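Local coordinates for protein soluble epoxide hydrolase (Bacillus megaterium, PDB 4INZ) that is a hydrolase of the alpha/beta hydrolase fold, built on a mixed beta sheet flanked by helices and topped by a helical lid, at residues A[25-30]-A[94-99]; A[74-80]-A[210-216]; A[84-88]-A[218-224]; A[121-125]-A[140-144]; A[135-139]-A[283-287]. The protein carries 1 engineered substitution. All blocks are in the same frame, centred on the assembly; numbering follows the deposited sequence.

Contact 1. Residues A[25-30]-A[94-99]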
# COMPACT_ATOMS: atom_id res chain seq x y z
N VAL A 25 -4.01 -10.06 -15.91
CA VAL A 25 -4.90 -10.55 -14.87
C VAL A 25 -6.19 -9.75 -14.86
O VAL A 25 -6.18 -8.54 -15.06
CB VAL A 25 -4.26 -10.46 -13.46
CG1 VAL A 25 -2.95 -11.24 -13.40
CG2 VAL A 25 -4.04 -9.01 -13.06
N ASN A 26 -7.30 -10.44 -14.63
CA ASN A 26 -8.55 -9.77 -14.31
C ASN A 26 -8.90 -8.67 -15.31
O ASN A 26 -9.43 -7.62 -14.94
CB ASN A 26 -8.45 -9.19 -12.90
CG ASN A 26 -9.81 -8.87 -12.31
OD1 ASN A 26 -10.84 -9.35 -12.79
ND2 ASN A 26 -9.81 -8.06 -11.26
N GLY A 27 -8.60 -8.92 -16.59
CA GLY A 27 -9.01 -8.02 -17.66
C GLY A 27 -8.08 -6.85 -17.91
O GLY A 27 -8.39 -5.98 -18.73
N VAL A 28 -6.95 -6.81 -17.22
CA VAL A 28 -5.99 -5.73 -17.38
C VAL A 28 -4.56 -6.25 -17.46
O VAL A 28 -4.27 -7.36 -17.00
CB VAL A 28 -6.08 -4.71 -16.21
CG1 VAL A 28 -7.51 -4.20 -16.08
CG2 VAL A 28 -5.62 -5.34 -14.91
N ASN A 29 -3.67 -5.46 -18.05
CA ASN A 29 -2.24 -5.77 -18.06
C ASN A 29 -1.57 -4.99 -16.95
O ASN A 29 -1.56 -3.75 -16.98
CB ASN A 29 -1.60 -5.39 -19.40
CG ASN A 29 -2.04 -6.28 -20.54
OD1 ASN A 29 -2.27 -7.48 -20.37
ND2 ASN A 29 -2.17 -5.69 -21.72
N LEU A 30 -1.01 -5.69 -15.97
CA LEU A 30 -0.29 -5.04 -14.88
C LEU A 30 1.21 -5.17 -15.06
O LEU A 30 1.71 -6.26 -15.37
CB LEU A 30 -0.70 -5.62 -13.53
CG LEU A 30 -2.17 -5.53 -13.15
CD1 LEU A 30 -2.35 -6.06 -11.74
CD2 LEU A 30 -2.66 -4.10 -13.26
N GLU A 94 -9.12 -9.14 -6.51
CA GLU A 94 -9.00 -10.18 -7.54
C GLU A 94 -7.70 -10.01 -8.33
O GLU A 94 -7.08 -11.00 -8.74
CB GLU A 94 -10.22 -10.19 -8.47
CG GLU A 94 -10.10 -11.17 -9.63
CD GLU A 94 -10.28 -12.63 -9.21
OE1 GLU A 94 -10.46 -12.91 -8.01
OE2 GLU A 94 -10.24 -13.50 -10.11
N ASP A 95 -7.28 -8.77 -8.56
CA ASP A 95 -5.99 -8.53 -9.19
C ASP A 95 -4.92 -9.29 -8.44
O ASP A 95 -4.12 -10.00 -9.03
CB ASP A 95 -5.62 -7.04 -9.18
CG ASP A 95 -6.32 -6.24 -10.26
OD1 ASP A 95 -7.02 -6.85 -11.10
OD2 ASP A 95 -6.16 -5.00 -10.27
N ILE A 96 -4.92 -9.14 -7.11
CA ILE A 96 -3.88 -9.72 -6.29
C ILE A 96 -3.94 -11.24 -6.34
O ILE A 96 -2.92 -11.91 -6.43
CB ILE A 96 -3.94 -9.22 -4.83
CG1 ILE A 96 -3.89 -7.69 -4.80
CG2 ILE A 96 -2.80 -9.82 -4.01
CD1 ILE A 96 -2.71 -7.08 -5.55
N ARG A 97 -5.15 -11.78 -6.29
CA ARG A 97 -5.31 -13.23 -6.35
C ARG A 97 -4.73 -13.79 -7.64
O ARG A 97 -4.00 -14.79 -7.62
CB ARG A 97 -6.79 -13.62 -6.24
CG ARG A 97 -7.00 -15.07 -5.86
CD ARG A 97 -8.46 -15.48 -6.06
NE ARG A 97 -8.87 -15.39 -7.46
CZ ARG A 97 -8.60 -16.32 -8.37
NH1 ARG A 97 -7.92 -17.41 -8.03
NH2 ARG A 97 -9.01 -16.16 -9.62
N GLN A 98 -5.04 -13.16 -8.77
CA GLN A 98 -4.60 -13.65 -10.07
C GLN A 98 -3.10 -13.42 -10.30
O GLN A 98 -2.46 -14.19 -11.00
CB GLN A 98 -5.42 -13.02 -11.21
CG GLN A 98 -6.89 -13.41 -11.23
CD GLN A 98 -7.55 -13.12 -12.58
OE1 GLN A 98 -6.87 -13.01 -13.60
NE2 GLN A 98 -8.87 -12.99 -12.57
N VAL A 99 -2.55 -12.37 -9.71
CA VAL A 99 -1.12 -12.13 -9.83
C VAL A 99 -0.32 -13.25 -9.17
O VAL A 99 0.65 -13.76 -9.75
CB VAL A 99 -0.72 -10.78 -9.22
CG1 VAL A 99 0.79 -10.72 -9.00
CG2 VAL A 99 -1.20 -9.64 -10.12

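Contact 2. Residues A[74-80]-A[210-216]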
# COMPACT_ATOMS: atom_id res chain seq x y z
N GLY A 74 -3.81 1.40 -12.92
CA GLY A 74 -3.87 2.85 -12.98
C GLY A 74 -2.52 3.51 -12.75
O GLY A 74 -2.34 4.67 -13.11
N TYR A 75 -1.57 2.78 -12.17
CA TYR A 75 -0.26 3.34 -11.81
C TYR A 75 0.86 3.02 -12.80
O TYR A 75 0.94 1.91 -13.33
CB TYR A 75 0.19 2.82 -10.44
CG TYR A 75 -0.46 3.48 -9.26
CD1 TYR A 75 -1.73 3.12 -8.83
CD2 TYR A 75 0.22 4.47 -8.53
CE1 TYR A 75 -2.32 3.72 -7.72
CE2 TYR A 75 -0.36 5.07 -7.43
CZ TYR A 75 -1.63 4.69 -7.03
OH TYR A 75 -2.20 5.29 -5.93
N ASN A 76 1.74 4.00 -13.02
CA ASN A 76 2.94 3.81 -13.83
C ASN A 76 2.60 3.14 -15.16
O ASN A 76 1.79 3.66 -15.93
CB ASN A 76 3.98 3.00 -13.04
CG ASN A 76 5.36 3.02 -13.69
OD1 ASN A 76 5.73 3.98 -14.36
ND2 ASN A 76 6.11 1.94 -13.51
N LEU A 77 3.21 1.99 -15.43
CA LEU A 77 3.03 1.32 -16.72
C LEU A 77 1.85 0.34 -16.75
O LEU A 77 1.56 -0.26 -17.79
CB LEU A 77 4.32 0.64 -17.15
CG LEU A 77 5.48 1.60 -17.47
CD1 LEU A 77 6.81 0.85 -17.57
CD2 LEU A 77 5.21 2.41 -18.74
N SER A 78 1.18 0.17 -15.62
CA SER A 78 0.02 -0.71 -15.60
C SER A 78 -1.15 -0.09 -16.35
O SER A 78 -1.24 1.13 -16.47
CB SER A 78 -0.39 -1.04 -14.15
OG SER A 78 0.56 -1.92 -13.59
N GLU A 79 -2.03 -0.94 -16.86
CA GLU A 79 -3.20 -0.50 -17.58
C GLU A 79 -4.04 0.48 -16.75
O GLU A 79 -4.05 0.41 -15.52
CB GLU A 79 -4.04 -1.71 -18.00
CG GLU A 79 -5.21 -1.38 -18.89
CD GLU A 79 -5.69 -2.59 -19.69
OE1 GLU A 79 -4.97 -3.61 -19.73
OE2 GLU A 79 -6.79 -2.51 -20.27
N LYS A 80 -4.72 1.39 -17.44
CA LYS A 80 -5.53 2.41 -16.79
C LYS A 80 -6.98 2.36 -17.29
O LYS A 80 -7.41 3.21 -18.08
CB LYS A 80 -4.92 3.80 -17.02
CG LYS A 80 -3.52 3.94 -16.40
CD LYS A 80 -2.68 5.01 -17.10
CE LYS A 80 -1.76 4.41 -18.15
NZ LYS A 80 -0.62 3.63 -17.58
N ASN A 210 3.62 8.38 -16.97
CA ASN A 210 3.12 7.13 -17.55
C ASN A 210 1.78 6.68 -16.95
O ASN A 210 0.96 6.06 -17.64
CB ASN A 210 4.17 6.02 -17.39
CG ASN A 210 5.39 6.25 -18.27
OD1 ASN A 210 5.26 6.75 -19.38
ND2 ASN A 210 6.57 5.87 -17.77
N GLY A 211 1.58 6.99 -15.68
CA GLY A 211 0.38 6.58 -14.96
C GLY A 211 -0.76 7.54 -15.21
O GLY A 211 -0.67 8.42 -16.05
N SER A 212 -1.85 7.36 -14.46
CA SER A 212 -3.03 8.21 -14.58
C SER A 212 -3.45 8.73 -13.21
O SER A 212 -3.86 7.96 -12.34
CB SER A 212 -4.19 7.44 -15.20
OG SER A 212 -5.39 8.18 -15.06
N VAL A 213 -3.37 10.04 -13.03
CA VAL A 213 -3.81 10.64 -11.78
C VAL A 213 -5.31 10.39 -11.58
O VAL A 213 -5.76 10.16 -10.46
CB VAL A 213 -3.48 12.14 -11.71
CG1 VAL A 213 -4.15 12.78 -10.50
CG2 VAL A 213 -1.97 12.33 -11.65
N LEU A 214 -6.07 10.41 -12.67
CA LEU A 214 -7.50 10.11 -12.58
C LEU A 214 -7.71 8.72 -11.97
O LEU A 214 -8.49 8.55 -11.04
CB LEU A 214 -8.17 10.21 -13.95
CG LEU A 214 -9.65 9.83 -14.00
CD1 LEU A 214 -10.46 10.65 -13.00
CD2 LEU A 214 -10.21 9.99 -15.40
N SER A 215 -6.99 7.74 -12.50
CA SER A 215 -7.06 6.38 -11.98
C SER A 215 -6.68 6.33 -10.50
O SER A 215 -7.35 5.68 -9.70
CB SER A 215 -6.11 5.47 -12.75
OG SER A 215 -6.52 5.33 -14.10
N MET A 216 -5.59 7.01 -10.15
CA MET A 216 -5.13 6.99 -8.77
C MET A 216 -6.22 7.54 -7.83
O MET A 216 -6.51 6.93 -6.80
CB MET A 216 -3.80 7.75 -8.65
CG MET A 216 -2.71 7.15 -9.56
SD MET A 216 -1.34 8.22 -10.05
CE MET A 216 -0.45 8.36 -8.50
O HOH W 1 -4.80 5.26 -5.33
O HOH W 2 8.10 4.46 -15.56

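Contact 3. Residues A[84-88]-A[218-224]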
# COMPACT_ATOMS: atom_id res chain seq x y z
N LEU A 84 -15.10 4.38 -12.48
CA LEU A 84 -14.86 4.16 -11.05
C LEU A 84 -14.95 2.70 -10.67
O LEU A 84 -14.22 2.23 -9.80
CB LEU A 84 -15.86 4.96 -10.22
CG LEU A 84 -15.63 6.46 -10.14
CD1 LEU A 84 -16.72 7.11 -9.30
CD2 LEU A 84 -14.25 6.75 -9.56
N GLU A 85 -15.85 1.98 -11.33
CA GLU A 85 -16.10 0.58 -11.00
C GLU A 85 -14.85 -0.27 -11.20
O GLU A 85 -14.72 -1.34 -10.60
CB GLU A 85 -17.27 0.03 -11.81
CG GLU A 85 -18.58 0.73 -11.51
CD GLU A 85 -19.78 0.05 -12.13
OE1 GLU A 85 -20.88 0.13 -11.55
OE2 GLU A 85 -19.62 -0.58 -13.20
N SER A 86 -13.92 0.21 -12.03
CA SER A 86 -12.69 -0.52 -12.30
C SER A 86 -11.70 -0.46 -11.15
O SER A 86 -10.65 -1.12 -11.18
CB SER A 86 -12.04 0.01 -13.58
OG SER A 86 -12.89 -0.19 -14.70
N TYR A 87 -12.02 0.34 -10.13
CA TYR A 87 -11.10 0.57 -9.01
C TYR A 87 -11.74 0.26 -7.66
O TYR A 87 -11.27 0.73 -6.62
CB TYR A 87 -10.56 2.00 -9.06
CG TYR A 87 -9.85 2.28 -10.36
CD1 TYR A 87 -8.51 1.93 -10.53
CD2 TYR A 87 -10.52 2.85 -11.43
CE1 TYR A 87 -7.85 2.16 -11.73
CE2 TYR A 87 -9.87 3.08 -12.63
CZ TYR A 87 -8.54 2.73 -12.78
OH TYR A 87 -7.90 2.96 -13.98
N GLU A 88 -12.80 -0.53 -7.69
CA GLU A 88 -13.46 -1.00 -6.48
C GLU A 88 -12.67 -2.12 -5.80
O GLU A 88 -11.97 -2.87 -6.47
CB GLU A 88 -14.87 -1.49 -6.81
CG GLU A 88 -15.82 -0.39 -7.23
CD GLU A 88 -16.45 0.32 -6.04
OE1 GLU A 88 -16.08 -0.01 -4.89
OE2 GLU A 88 -17.31 1.19 -6.26
N SER A 218 -9.36 7.66 -8.41
CA SER A 218 -10.55 6.82 -8.51
C SER A 218 -10.67 5.82 -7.35
O SER A 218 -11.77 5.52 -6.90
CB SER A 218 -10.61 6.09 -9.86
OG SER A 218 -10.82 7.01 -10.92
N TYR A 219 -9.53 5.31 -6.89
CA TYR A 219 -9.51 4.46 -5.71
C TYR A 219 -10.26 5.12 -4.56
O TYR A 219 -11.10 4.49 -3.91
CB TYR A 219 -8.08 4.22 -5.25
CG TYR A 219 -7.26 3.24 -6.05
CD1 TYR A 219 -6.84 3.54 -7.34
CD2 TYR A 219 -6.87 2.03 -5.49
CE1 TYR A 219 -6.06 2.65 -8.05
CE2 TYR A 219 -6.11 1.13 -6.20
CZ TYR A 219 -5.71 1.44 -7.47
OH TYR A 219 -4.94 0.54 -8.17
N TYR A 220 -9.93 6.38 -4.30
CA TYR A 220 -10.50 7.11 -3.17
C TYR A 220 -11.98 7.39 -3.35
O TYR A 220 -12.74 7.52 -2.37
CB TYR A 220 -9.77 8.45 -2.96
CG TYR A 220 -8.34 8.31 -2.46
CD1 TYR A 220 -8.05 8.37 -1.11
CD2 TYR A 220 -7.29 8.14 -3.35
CE1 TYR A 220 -6.75 8.25 -0.65
CE2 TYR A 220 -5.99 8.01 -2.91
CZ TYR A 220 -5.72 8.07 -1.55
OH TYR A 220 -4.43 7.94 -1.10
N ARG A 221 -12.41 7.50 -4.60
CA ARG A 221 -13.78 7.90 -4.90
C ARG A 221 -14.78 6.77 -4.75
O ARG A 221 -15.98 6.96 -4.96
CB ARG A 221 -13.84 8.55 -6.29
CG ARG A 221 -13.12 9.89 -6.28
CD ARG A 221 -12.81 10.45 -7.65
NE ARG A 221 -12.20 11.76 -7.51
CZ ARG A 221 -11.81 12.53 -8.52
NH1 ARG A 221 -11.96 12.13 -9.77
NH2 ARG A 221 -11.27 13.72 -8.27
N ASN A 222 -14.28 5.60 -4.36
CA ASN A 222 -15.13 4.46 -4.02
C ASN A 222 -15.20 4.22 -2.52
O ASN A 222 -15.97 3.37 -2.07
CB ASN A 222 -14.64 3.19 -4.72
CG ASN A 222 -14.88 3.22 -6.21
OD1 ASN A 222 -15.89 3.72 -6.68
ND2 ASN A 222 -13.94 2.67 -6.97
N LEU A 223 -14.41 4.96 -1.75
CA LEU A 223 -14.38 4.77 -0.30
C LEU A 223 -15.73 5.06 0.33
O LEU A 223 -16.41 6.03 -0.02
CB LEU A 223 -13.30 5.63 0.34
CG LEU A 223 -11.86 5.24 0.00
CD1 LEU A 223 -10.88 6.29 0.52
CD2 LEU A 223 -11.54 3.87 0.59
N LYS A 224 -16.13 4.22 1.28
CA LYS A 224 -17.39 4.39 1.99
C LYS A 224 -17.11 4.76 3.43
O LYS A 224 -17.28 3.94 4.34
CB LYS A 224 -18.23 3.12 1.90
CG LYS A 224 -18.60 2.72 0.48
CD LYS A 224 -19.51 3.77 -0.16
CE LYS A 224 -19.02 4.19 -1.55
NZ LYS A 224 -19.00 3.06 -2.54
O HOH W 3 -11.75 1.77 -4.13

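Contact 4. Residues A[121-125]-A[140-144]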
# COMPACT_ATOMS: atom_id res chain seq x y z
N TRP A 121 -4.55 -6.13 3.44
CA TRP A 121 -5.23 -6.61 4.64
C TRP A 121 -6.51 -7.31 4.22
O TRP A 121 -6.81 -8.43 4.67
CB TRP A 121 -5.59 -5.46 5.58
CG TRP A 121 -4.49 -4.96 6.52
CD1 TRP A 121 -3.85 -3.76 6.46
CD2 TRP A 121 -3.95 -5.64 7.67
NE1 TRP A 121 -2.93 -3.65 7.49
CE2 TRP A 121 -2.98 -4.80 8.24
CE3 TRP A 121 -4.19 -6.89 8.26
CZ2 TRP A 121 -2.25 -5.15 9.38
CZ3 TRP A 121 -3.47 -7.24 9.39
CH2 TRP A 121 -2.51 -6.37 9.94
N THR A 122 -7.27 -6.66 3.35
CA THR A 122 -8.53 -7.21 2.88
C THR A 122 -8.31 -8.56 2.18
O THR A 122 -9.04 -9.52 2.42
CB THR A 122 -9.26 -6.23 1.93
OG1 THR A 122 -9.49 -4.99 2.62
CG2 THR A 122 -10.59 -6.80 1.47
N PHE A 123 -7.28 -8.62 1.34
CA PHE A 123 -6.94 -9.86 0.65
C PHE A 123 -6.56 -10.97 1.63
O PHE A 123 -6.98 -12.12 1.47
CB PHE A 123 -5.80 -9.63 -0.34
CG PHE A 123 -5.37 -10.88 -1.05
CD1 PHE A 123 -6.08 -11.36 -2.14
CD2 PHE A 123 -4.28 -11.61 -0.59
CE1 PHE A 123 -5.70 -12.52 -2.79
CE2 PHE A 123 -3.89 -12.77 -1.24
CZ PHE A 123 -4.60 -13.23 -2.33
N ALA A 124 -5.76 -10.63 2.64
CA ALA A 124 -5.33 -11.62 3.63
C ALA A 124 -6.52 -12.17 4.42
O ALA A 124 -6.57 -13.36 4.74
CB ALA A 124 -4.28 -11.02 4.58
N TYR A 125 -7.47 -11.30 4.75
CA TYR A 125 -8.66 -11.71 5.48
C TYR A 125 -9.53 -12.64 4.64
O TYR A 125 -10.07 -13.63 5.15
CB TYR A 125 -9.47 -10.50 5.93
CG TYR A 125 -9.13 -10.00 7.32
CD1 TYR A 125 -9.82 -10.47 8.44
CD2 TYR A 125 -8.14 -9.04 7.52
CE1 TYR A 125 -9.53 -10.02 9.71
CE2 TYR A 125 -7.84 -8.58 8.79
CZ TYR A 125 -8.53 -9.07 9.89
OH TYR A 125 -8.23 -8.61 11.15
N PRO A 140 -4.16 1.46 6.57
CA PRO A 140 -5.30 1.12 7.44
C PRO A 140 -5.52 -0.38 7.66
O PRO A 140 -5.65 -1.14 6.69
CB PRO A 140 -6.49 1.72 6.69
CG PRO A 140 -6.09 1.58 5.23
CD PRO A 140 -4.58 1.79 5.20
N HIS A 141 -5.55 -0.80 8.92
CA HIS A 141 -6.09 -2.11 9.26
C HIS A 141 -7.60 -2.02 9.11
O HIS A 141 -8.20 -1.04 9.54
CB HIS A 141 -5.72 -2.51 10.69
CG HIS A 141 -6.32 -3.81 11.12
ND1 HIS A 141 -7.51 -3.90 11.82
CD2 HIS A 141 -5.90 -5.09 10.94
CE1 HIS A 141 -7.79 -5.17 12.05
NE2 HIS A 141 -6.83 -5.91 11.53
N PRO A 142 -8.24 -3.02 8.49
CA PRO A 142 -9.67 -2.92 8.19
C PRO A 142 -10.54 -2.50 9.37
O PRO A 142 -11.50 -1.74 9.18
CB PRO A 142 -10.02 -4.33 7.72
CG PRO A 142 -8.76 -4.81 7.08
CD PRO A 142 -7.65 -4.26 7.95
N TYR A 143 -10.23 -2.98 10.57
CA TYR A 143 -11.11 -2.74 11.71
C TYR A 143 -10.69 -1.56 12.56
O TYR A 143 -11.52 -0.71 12.90
CB TYR A 143 -11.27 -4.00 12.56
CG TYR A 143 -12.07 -5.09 11.89
CD1 TYR A 143 -11.45 -6.05 11.10
CD2 TYR A 143 -13.46 -5.15 12.02
CE1 TYR A 143 -12.18 -7.04 10.47
CE2 TYR A 143 -14.20 -6.14 11.40
CZ TYR A 143 -13.56 -7.08 10.62
OH TYR A 143 -14.29 -8.07 10.00
N THR A 144 -9.41 -1.49 12.92
CA THR A 144 -8.96 -0.39 13.76
C THR A 144 -9.09 0.96 13.06
O THR A 144 -9.32 1.98 13.70
CB THR A 144 -7.52 -0.58 14.31
OG1 THR A 144 -6.58 -0.56 13.23
CG2 THR A 144 -7.41 -1.89 15.09

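Contact 5. Residues A[135-139]-A[283-287]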
# COMPACT_ATOMS: atom_id res chain seq x y z
N ILE A 135 3.44 -8.60 5.99
CA ILE A 135 4.23 -7.51 6.53
C ILE A 135 3.56 -6.21 6.11
O ILE A 135 3.49 -5.91 4.91
CB ILE A 135 5.68 -7.54 6.02
CG1 ILE A 135 6.33 -8.88 6.37
CG2 ILE A 135 6.47 -6.36 6.59
CD1 ILE A 135 7.77 -9.02 5.88
N ALA A 136 3.04 -5.47 7.08
CA ALA A 136 2.28 -4.27 6.78
C ALA A 136 2.97 -3.02 7.31
O ALA A 136 3.34 -2.95 8.48
CB ALA A 136 0.89 -4.38 7.39
N PHE A 137 3.13 -2.03 6.43
CA PHE A 137 3.64 -0.71 6.80
C PHE A 137 2.47 0.26 7.02
O PHE A 137 1.31 -0.15 6.98
CB PHE A 137 4.60 -0.18 5.71
CG PHE A 137 5.87 -0.97 5.58
CD1 PHE A 137 7.04 -0.53 6.19
CD2 PHE A 137 5.89 -2.17 4.87
CE1 PHE A 137 8.22 -1.28 6.08
CE2 PHE A 137 7.05 -2.93 4.77
CZ PHE A 137 8.23 -2.48 5.37
N ASN A 138 2.77 1.53 7.24
CA ASN A 138 1.73 2.53 7.48
C ASN A 138 0.56 2.40 6.51
O ASN A 138 0.76 2.41 5.30
CB ASN A 138 2.30 3.94 7.40
CG ASN A 138 3.25 4.24 8.52
OD1 ASN A 138 3.03 5.15 9.32
ND2 ASN A 138 4.31 3.45 8.62
N GLY A 139 -0.65 2.31 7.05
CA GLY A 139 -1.85 2.14 6.24
C GLY A 139 -2.95 1.58 7.12
O GLY A 139 -2.71 1.26 8.27
N SER A 283 8.50 8.62 8.88
CA SER A 283 7.16 9.13 8.65
C SER A 283 6.36 8.08 7.89
O SER A 283 6.37 6.91 8.24
CB SER A 283 7.23 10.45 7.89
OG SER A 283 5.96 11.07 7.81
N HIS A 284 5.68 8.50 6.83
CA HIS A 284 4.70 7.66 6.14
C HIS A 284 5.25 6.39 5.48
O HIS A 284 4.52 5.39 5.32
CB HIS A 284 3.97 8.49 5.08
CG HIS A 284 2.89 7.74 4.36
ND1 HIS A 284 1.75 7.30 4.99
CD2 HIS A 284 2.78 7.37 3.06
CE1 HIS A 284 0.98 6.68 4.11
NE2 HIS A 284 1.58 6.71 2.93
N ALA A 285 6.51 6.42 5.07
CA ALA A 285 7.06 5.34 4.24
C ALA A 285 8.41 4.83 4.73
O ALA A 285 9.45 5.06 4.10
CB ALA A 285 7.16 5.80 2.79
N PRO A 286 8.40 4.11 5.86
CA PRO A 286 9.63 3.61 6.47
C PRO A 286 10.47 2.80 5.49
O PRO A 286 11.69 2.82 5.59
CB PRO A 286 9.13 2.69 7.58
CG PRO A 286 7.77 3.21 7.92
CD PRO A 286 7.19 3.70 6.61
N GLN A 287 9.84 2.09 4.57
CA GLN A 287 10.58 1.16 3.74
C GLN A 287 11.70 1.82 2.94
O GLN A 287 12.74 1.19 2.72
CB GLN A 287 9.64 0.32 2.85
CG GLN A 287 8.93 1.07 1.73
CD GLN A 287 7.60 1.65 2.16
OE1 GLN A 287 7.46 2.16 3.27
NE2 GLN A 287 6.59 1.56 1.28

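Contact 1. Residues A[25-30]-A[94-99]
Glu94 packs its CG 3.5 Å from Asn26 CG, and its OE2 is gripped by two donors from its own helix. Arg97 NH2 forms a salt bridge to OE2 on the syn side at 3.0 Å, and Gln98 NE2 reaches it on the anti side at 2.9 Å, both somewhat out of the carboxylate plane. Arg97 NE binds the other oxygen, OE1, so the guanidinium meets the carboxylate side-on. The bond from NE2 to Glu94 OE2 sets the rotation of the Gln98 amide. Its OE1 then faces the turn and accepts the backbone N of Asn26 at 2.8 Å. That N-H comes from well above the carbonyl plane, and the bond is bent (141°). The Asn26 side chain turns back to the helix, with CG anti to its backbone nitrogen (chi1 -161°). Its ND2 donates in the amide plane to Asp95 OD1, 3.0 Å away, and approaches from above the carboxylate. Asp95 OD2 has a stronger partner, since it forms a salt bridge with Arg73. Next to these polar groups, Val25 CB meets Gln98 CB at 3.6 Å. Val99 CG2 touches both Val25 CG1 and Leu30 CD1, the latter at 4.1 Å. Leu70 of strand 66-70 also packs on Leu30 and Val99. Residues 25-28 form a type I' turn. The contact is a beta-hairpin turn at the antiparallel edge of the alpha/beta hydrolase sheet, docked on helix 89-102.

Contact 2. Residues A[74-80]-A[210-216]
The Tyr75 ring carries Met216 CG over one face, 3.8 Å from its centroid, a CH-pi contact. The sulfur lies above the same face as a Met-aromatic contact, and CE comes 3.5 Å from Tyr75 CE2. Met216 was modelled in two conformers, so these details hold for one of them. At the ring edge, in its plane, a water links Tyr75 OH to Met216 O. His45 also meets this ring edge-to-face. In the backbone, Ser212 N donates to Gly74 O at 3.0 Å. Gly74 has no side chain, and its CA approaches Ser215 CB to 3.5 Å. Ser212 is the N-cap of helix 213-220, with OG accepting from Ser215 N. The contact joins the loop after strand 66-70 to the helical lid of the alpha/beta hydrolase fold, where helix 198-210 gives way to helix 213-220. Lys80 curls back through bends at chi3 (-96°) and chi4 (-71°). Its NZ donates to Asn210 O at 2.9 Å and to Ser78 O at 2.8 Å, with a weak bond to Asn76 O. On the way, Lys80 CD packs tightly on Ser212 CB. A second water donates to Asn76 OD1 and accepts from Asn210 ND2; Asn76 ND2 binds Asp71.

Contact 3. Residues A[84-88]-A[218-224]
Asn222 ND2 donates to Leu84 O at 2.9 Å in a nearly straight bond (167°). Leu84 O lies in the Asn222 amide plane, but the N-H comes from above the Leu84 carbonyl plane. Tyr87 N reaches the same oxygen from the opposite face. ND2 also makes a weak bond to Tyr87 O at 3.3 Å. A water donates both to Tyr87 O and to Tyr219 O, a second bridge between the two segments. The Glu88 chain bends at chi2 (-84°), which lays its carboxylate over the Asn222 amide, with planes 18° apart. Its OE2 sits 2.9 Å from Asn222 OD1. Both are acceptors and form no hydrogen bond; the planes simply stack. Lys224 NZ, 4.5 Å from Glu88 OE2, may ease the charge. Further in, Tyr87 CD1 packs 3.6 Å from Tyr219 CE1, the two rings meeting obliquely. Ser218 CB also touches Tyr87 CD2. Tyr87 OH bonds to Ser215 and Pro81 O, Tyr219 OH to Arg73 O. On the outer side, Leu84 CD2 rests 3.8 Å from Arg221 CB. Glu88 is the N-cap of helix 89-102. The contact joins the start of a sheet-flanking helix to the end of lid helix 213-220, in the alpha/beta hydrolase fold.

Contact 4. Residues A[121-125]-A[140-144]
His141 sets its ring edge against the face of Trp121, with CD2 only 3.6 Å from Trp121 CZ3. The planes stand 81° apart, a T-shaped pair. His141 CA lies over the five-membered ring of the same indole, 4.0 Å from its centroid, as a CH-pi contact. The neighbouring ring atom, NE2, shares a hydrogen bond of 3.1 Å with Tyr125 OH; either group could be the donor. Tyr125 OH has a further partner in Glu242 O. Pro142 wedges in beside them. Its CD touches Trp121 CB at 3.4 Å and also lies over one face of the His141 ring, toward its rim. The Tyr125 and Tyr143 rings meet obliquely through their CE1 atoms, 4.1 Å apart. What places the imidazole is a helix cap. With CG anti to the backbone nitrogen (chi1 176°), His141 turns ND1 to the start of the helix, where it accepts from Thr144 N at 3.3 Å in the ring plane. Tyr143 OH is held by Glu241 O. Behind the indole stand Leu134 and Ala136 of strand 131-137 and Val248 and Ile250 of strand 248-253. This buried aromatic cluster ties helix 115-126 to the N-cap of helix 142-151, where the chain leaves the sheet for the lid of the alpha/beta hydrolase fold.

Contact 5. Residues A[135-139]-A[283-287]
Asn138 and His284 bring their CA atoms within 6.1 Å as the chain runs off strand 131-137 and meets the loop before helix 286-289. No hydrogen bond joins the two segments. This is the C-terminal end of the parallel strands in the alpha/beta hydrolase fold, where the family keeps its active site. His284 ND1 bonds to Asp256, and its ring meets that of His113. Its place is consistent with the histidine of the fold's catalytic triad. Asn138 CB comes 3.4 Å from His284 O. With CG anti to the backbone nitrogen (chi1 -177°), the His284 ring swings to meet that carbon obliquely. Pro286 CB lies at the edge of the Phe137 ring, 4.1 Å from CD1. Gln287 CB lies over one face, 4.2 Å from the ring centroid, a CH-pi contact. Val294 of helix 291-303 packs on both Phe137 and Pro286, and Trp54 meets the Phe137 ring. The Gln287 chain takes a chi1 of 69° and bends at chi2, which brings its amide back on the same side of the phenyl ring, near the rim. Its OE1, buried without a polar partner in the model, stops 4.0 Å from Phe137 CD1.

The contacts lie on and beside one mixed sheet and in its lid. Contact 1 sits at the antiparallel edge, and contact 5 at the C-terminal ends of the parallel strands, about 24 Å away between centres. Contacts 2 and 3, about 14 Å apart, share lid helix 213-220 and the loop between strand 66-70 and helix 89-102. They meet through Ser215 OG and Tyr87 OH. Glu79 and Asn29 join contact 2 to contact 1. Contact 4 touches contact 5 through Trp121 and Ala136. Along the chain, contacts 1, 2 and 3 cross one another. Contact 1 closes before contacts 4 and 5 open, and contact 4 nests inside contacts 2 and 3. The lid is thus tied to the sheet domain at separate places.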